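Local coordinates for protein Cow rumen GH26 endo-mannanase (Metagenome, PDB 6UEH) that hydrolyses internal beta-1,4-mannosidic linkages of mannans such as galactomannan, as a family 26 endo-mannanase carrying an accessory domain, at residues 363-374 with 410-418. Numbering follows the deposited sequence.
Sequences LYAWSPDSIQWY and IFYTLLNFV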
loop_
_atom_site.group_PDB
_atom_site.type_symbol
_atom_site.label_atom_id
_atom_site.label_comp_id
_atom_site.label_asym_id
_atom_site.label_seq_id
_atom_site.Cartn_x
_atom_site.Cartn_y
_atom_site.Cartn_z
ATOM N N LEU A 363 -5.162 -1.207 1.721
ATOM C CA LEU A 363 -5.758 0.085 1.432
ATOM C C LEU A 363 -5.254 0.531 0.074
ATOM O O LEU A 363 -4.188 0.101 -0.370
ATOM C CB LEU A 363 -5.411 1.120 2.508
ATOM C CG LEU A 363 -6.080 0.987 3.880
ATOM C CD1 LEU A 363 -5.513 2.010 4.852
ATOM C CD2 LEU A 363 -7.585 1.146 3.765
ATOM N N TYR A 364 -6.027 1.377 -0.595
ATOM C CA TYR A 364 -5.553 2.018 -1.811
ATOM C C TYR A 364 -5.368 3.508 -1.555
ATOM O O TYR A 364 -5.690 4.001 -0.476
ATOM C CB TYR A 364 -6.518 1.764 -2.969
ATOM C CG TYR A 364 -6.425 0.352 -3.499
ATOM C CD1 TYR A 364 -5.495 0.016 -4.474
ATOM C CD2 TYR A 364 -7.250 -0.653 -3.005
ATOM C CE1 TYR A 364 -5.399 -1.277 -4.955
ATOM C CE2 TYR A 364 -7.162 -1.948 -3.482
ATOM C CZ TYR A 364 -6.234 -2.255 -4.455
ATOM O OH TYR A 364 -6.141 -3.542 -4.930
ATOM N N ALA A 365 -4.832 4.220 -2.538
ATOM C CA ALA A 365 -4.549 5.638 -2.371
ATOM C C ALA A 365 -5.115 6.460 -3.522
ATOM O O ALA A 365 -4.543 7.482 -3.898
ATOM C CB ALA A 365 -3.053 5.864 -2.247
ATOM N N TRP A 366 -6.238 6.011 -4.075
ATOM C CA TRP A 366 -6.856 6.691 -5.211
ATOM C C TRP A 366 -7.284 8.111 -4.859
ATOM O O TRP A 366 -7.095 9.042 -5.641
ATOM C CB TRP A 366 -8.073 5.909 -5.721
ATOM C CG TRP A 366 -7.821 4.458 -5.991
ATOM C CD1 TRP A 366 -8.507 3.399 -5.469
ATOM C CD2 TRP A 366 -6.821 3.901 -6.854
ATOM N NE1 TRP A 366 -7.995 2.219 -5.952
ATOM C CE2 TRP A 366 -6.958 2.500 -6.803
ATOM C CE3 TRP A 366 -5.821 4.451 -7.665
ATOM C CZ2 TRP A 366 -6.136 1.641 -7.530
ATOM C CZ3 TRP A 366 -5.004 3.596 -8.384
ATOM C CH2 TRP A 366 -5.167 2.207 -8.311
ATOM N N SER A 367 -7.864 8.264 -3.673
ATOM C CA SER A 367 -8.399 9.541 -3.227
ATOM C C SER A 367 -8.413 9.559 -1.701
ATOM O O SER A 367 -8.168 8.527 -1.079
ATOM C CB SER A 367 -9.806 9.757 -3.793
ATOM O OG SER A 367 -10.748 8.913 -3.153
ATOM N N PRO A 368 -8.679 10.726 -1.089
ATOM C CA PRO A 368 -8.824 10.748 0.371
ATOM C C PRO A 368 -9.898 9.789 0.890
ATOM O O PRO A 368 -9.768 9.282 2.006
ATOM C CB PRO A 368 -9.211 12.200 0.657
ATOM C CG PRO A 368 -8.565 12.968 -0.437
ATOM C CD PRO A 368 -8.635 12.089 -1.654
ATOM N N ASP A 369 -10.931 9.537 0.090
ATOM C CA ASP A 369 -12.026 8.656 0.495
ATOM C C ASP A 369 -11.605 7.191 0.595
ATOM O O ASP A 369 -12.351 6.360 1.119
ATOM C CB ASP A 369 -13.202 8.781 -0.478
ATOM C CG ASP A 369 -13.965 10.081 -0.310
ATOM O OD1 ASP A 369 -13.816 10.733 0.748
ATOM O OD2 ASP A 369 -14.725 10.446 -1.233
ATOM N N SER A 370 -10.414 6.875 0.095
ATOM C CA SER A 370 -9.894 5.515 0.174
ATOM C C SER A 370 -9.716 5.067 1.623
ATOM O O SER A 370 -9.669 3.872 1.909
ATOM C CB SER A 370 -8.565 5.399 -0.576
ATOM O OG SER A 370 -8.760 5.516 -1.974
ATOM N N ILE A 371 -9.629 6.033 2.534
ATOM C CA ILE A 371 -9.440 5.741 3.950
ATOM C C ILE A 371 -10.723 5.215 4.596
ATOM O O ILE A 371 -10.697 4.693 5.709
ATOM C CB ILE A 371 -8.960 6.988 4.719
ATOM C CG1 ILE A 371 -8.235 6.583 6.007
ATOM C CG2 ILE A 371 -10.128 7.930 5.005
ATOM C CD1 ILE A 371 -7.739 7.762 6.820
ATOM N N GLN A 372 -11.844 5.344 3.893
ATOM C CA GLN A 372 -13.118 4.856 4.412
ATOM C C GLN A 372 -13.167 3.329 4.437
ATOM O O GLN A 372 -14.067 2.741 5.034
ATOM C CB GLN A 372 -14.283 5.406 3.590
ATOM C CG GLN A 372 -14.413 6.920 3.652
ATOM C CD GLN A 372 -15.697 7.419 3.027
ATOM O OE1 GLN A 372 -16.690 6.693 2.959
ATOM N NE2 GLN A 372 -15.686 8.664 2.564
ATOM N N TRP A 373 -12.192 2.695 3.794
ATOM C CA TRP A 373 -12.094 1.238 3.783
ATOM C C TRP A 373 -11.176 0.729 4.895
ATOM O O TRP A 373 -10.894 -0.466 4.976
ATOM C CB TRP A 373 -11.591 0.745 2.425
ATOM C CG TRP A 373 -12.504 1.080 1.289
ATOM C CD1 TRP A 373 -12.572 2.263 0.611
ATOM C CD2 TRP A 373 -13.480 0.218 0.690
ATOM N NE1 TRP A 373 -13.531 2.192 -0.371
ATOM C CE2 TRP A 373 -14.103 0.948 -0.342
ATOM C CE3 TRP A 373 -13.885 -1.099 0.927
ATOM C CZ2 TRP A 373 -15.112 0.402 -1.136
ATOM C CZ3 TRP A 373 -14.888 -1.637 0.139
ATOM C CH2 TRP A 373 -15.489 -0.887 -0.882
ATOM N N TYR A 374 -10.712 1.642 5.743
ATOM C CA TYR A 374 -9.855 1.290 6.873
ATOM C C TYR A 374 -10.700 0.961 8.101
ATOM O O TYR A 374 -11.571 1.739 8.488
ATOM C CB TYR A 374 -8.879 2.430 7.173
ATOM C CG TYR A 374 -7.947 2.186 8.341
ATOM C CD1 TYR A 374 -7.164 1.038 8.407
ATOM C CD2 TYR A 374 -7.827 3.120 9.361
ATOM C CE1 TYR A 374 -6.304 0.820 9.467
ATOM C CE2 TYR A 374 -6.969 2.911 10.425
ATOM C CZ TYR A 374 -6.209 1.761 10.473
ATOM O OH TYR A 374 -5.354 1.554 11.532
ATOM N N ILE A 410 2.534 6.997 -3.009
ATOM C CA ILE A 410 1.544 6.053 -2.494
ATOM C C ILE A 410 1.898 5.640 -1.070
ATOM O O ILE A 410 1.028 5.567 -0.199
ATOM C CB ILE A 410 1.432 4.793 -3.380
ATOM C CG1 ILE A 410 0.928 5.165 -4.776
ATOM C CG2 ILE A 410 0.509 3.762 -2.738
ATOM C CD1 ILE A 410 0.734 3.971 -5.696
ATOM N N PHE A 411 3.180 5.384 -0.834
ATOM C CA PHE A 411 3.632 4.993 0.494
ATOM C C PHE A 411 3.277 6.053 1.535
ATOM O O PHE A 411 2.712 5.740 2.581
ATOM C CB PHE A 411 5.139 4.734 0.506
ATOM C CG PHE A 411 5.681 4.422 1.871
ATOM C CD1 PHE A 411 5.542 3.152 2.411
ATOM C CD2 PHE A 411 6.316 5.401 2.621
ATOM C CE1 PHE A 411 6.030 2.865 3.673
ATOM C CE2 PHE A 411 6.808 5.119 3.883
ATOM C CZ PHE A 411 6.665 3.850 4.408
ATOM N N TYR A 412 3.592 7.310 1.245
ATOM C CA TYR A 412 3.385 8.361 2.235
ATOM C C TYR A 412 1.925 8.797 2.337
ATOM O O TYR A 412 1.503 9.314 3.372
ATOM C CB TYR A 412 4.298 9.551 1.935
ATOM C CG TYR A 412 5.715 9.270 2.371
ATOM C CD1 TYR A 412 6.062 9.313 3.714
ATOM C CD2 TYR A 412 6.694 8.918 1.452
ATOM C CE1 TYR A 412 7.348 9.035 4.131
ATOM C CE2 TYR A 412 7.986 8.640 1.860
ATOM C CZ TYR A 412 8.306 8.701 3.203
ATOM O OH TYR A 412 9.587 8.425 3.622
ATOM N N THR A 413 1.150 8.572 1.282
ATOM C CA THR A 413 -0.291 8.789 1.355
ATOM C C THR A 413 -0.909 7.798 2.343
ATOM O O THR A 413 -1.699 8.177 3.213
ATOM C CB THR A 413 -0.964 8.639 -0.025
ATOM O OG1 THR A 413 -0.495 9.672 -0.898
ATOM C CG2 THR A 413 -2.481 8.740 0.097
ATOM N N LEU A 414 -0.530 6.531 2.208
ATOM C CA LEU A 414 -0.987 5.489 3.121
ATOM C C LEU A 414 -0.478 5.732 4.539
ATOM O O LEU A 414 -1.188 5.480 5.508
ATOM C CB LEU A 414 -0.541 4.110 2.626
ATOM C CG LEU A 414 -1.181 3.631 1.323
ATOM C CD1 LEU A 414 -0.589 2.305 0.873
ATOM C CD2 LEU A 414 -2.685 3.514 1.489
ATOM N N LEU A 415 0.753 6.225 4.656
ATOM C CA LEU A 415 1.345 6.493 5.965
ATOM C C LEU A 415 0.554 7.554 6.711
ATOM O O LEU A 415 0.251 7.406 7.894
ATOM C CB LEU A 415 2.809 6.919 5.819
ATOM C CG LEU A 415 3.605 7.180 7.104
ATOM C CD1 LEU A 415 5.039 6.716 6.939
ATOM C CD2 LEU A 415 3.570 8.658 7.480
ATOM N N ASN A 416 0.220 8.627 6.011
ATOM C CA ASN A 416 -0.537 9.700 6.627
ATOM C C ASN A 416 -1.983 9.296 6.898
ATOM O O ASN A 416 -2.605 9.819 7.821
ATOM C CB ASN A 416 -0.469 10.954 5.759
ATOM C CG ASN A 416 0.893 11.618 5.817
ATOM O OD1 ASN A 416 1.229 12.274 6.802
ATOM N ND2 ASN A 416 1.689 11.441 4.769
ATOM N N PHE A 417 -2.505 8.357 6.109
ATOM C CA PHE A 417 -3.831 7.793 6.366
ATOM C C PHE A 417 -3.917 7.246 7.789
ATOM O O PHE A 417 -4.859 7.538 8.523
ATOM C CB PHE A 417 -4.162 6.676 5.371
ATOM C CG PHE A 417 -4.828 7.151 4.107
ATOM C CD1 PHE A 417 -5.271 8.456 3.980
ATOM C CD2 PHE A 417 -5.023 6.276 3.049
ATOM C CE1 PHE A 417 -5.886 8.884 2.816
ATOM C CE2 PHE A 417 -5.639 6.696 1.886
ATOM C CZ PHE A 417 -6.071 8.001 1.768
ATOM N N VAL A 418 -2.923 6.452 8.172
ATOM C CA VAL A 418 -2.904 5.844 9.497
ATOM C C VAL A 418 -2.053 6.639 10.482
ATOM O O VAL A 418 -1.807 6.185 11.598
ATOM C CB VAL A 418 -2.381 4.398 9.440
ATOM C CG1 VAL A 418 -3.315 3.532 8.603
ATOM C CG2 VAL A 418 -0.965 4.364 8.883
#
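With CG1 of I371 trans to the backbone N (chi1 -157°) and the chain fully extended beyond it, the I371 side chain crosses the face of the F417 ring obliquely, CB over the centre and CG1 and CD1 toward the CG/CD1 side. A chi2 of -9° keeps the CA-CB bond of F417 nearly in the ring plane and turns the face to I371, the edge to the carbonyls of Y364 and S367. I371 CB lies 4.0 Å from the ring centroid, 8° off the normal, a CH-pi contact over the face. T413 O, one turn back in the helix, lies over the opposite face, offset toward the rim. At the ring edge, in plane, CE2 meets Y364 O at 3.6 Å and CZ meets S367 O at 3.6 Å. Shortening F417 to an alanine is likely to leave the I371 side chain without its apolar platform and open a gap beside both carbonyls. Smaller apolar contacts extend the interface: V418 CG1 sits 3.9 Å from Y374 CZ, over one ring face, L414 CD2 reaches L363 CB at 3.8 Å, and A365 CB touches T413 CG2 at 3.8 Å. The loop after strand 357-362 of the TIM barrel is thus packed on helix 408-417; S370 CB touches F417 CE2, while its OG is hydrogen-bonded to E315 OE1. Y364 O, buried without a hydrogen-bond partner, has the weakly positive edge of F417 beside it, which is likely to offset part of that cost.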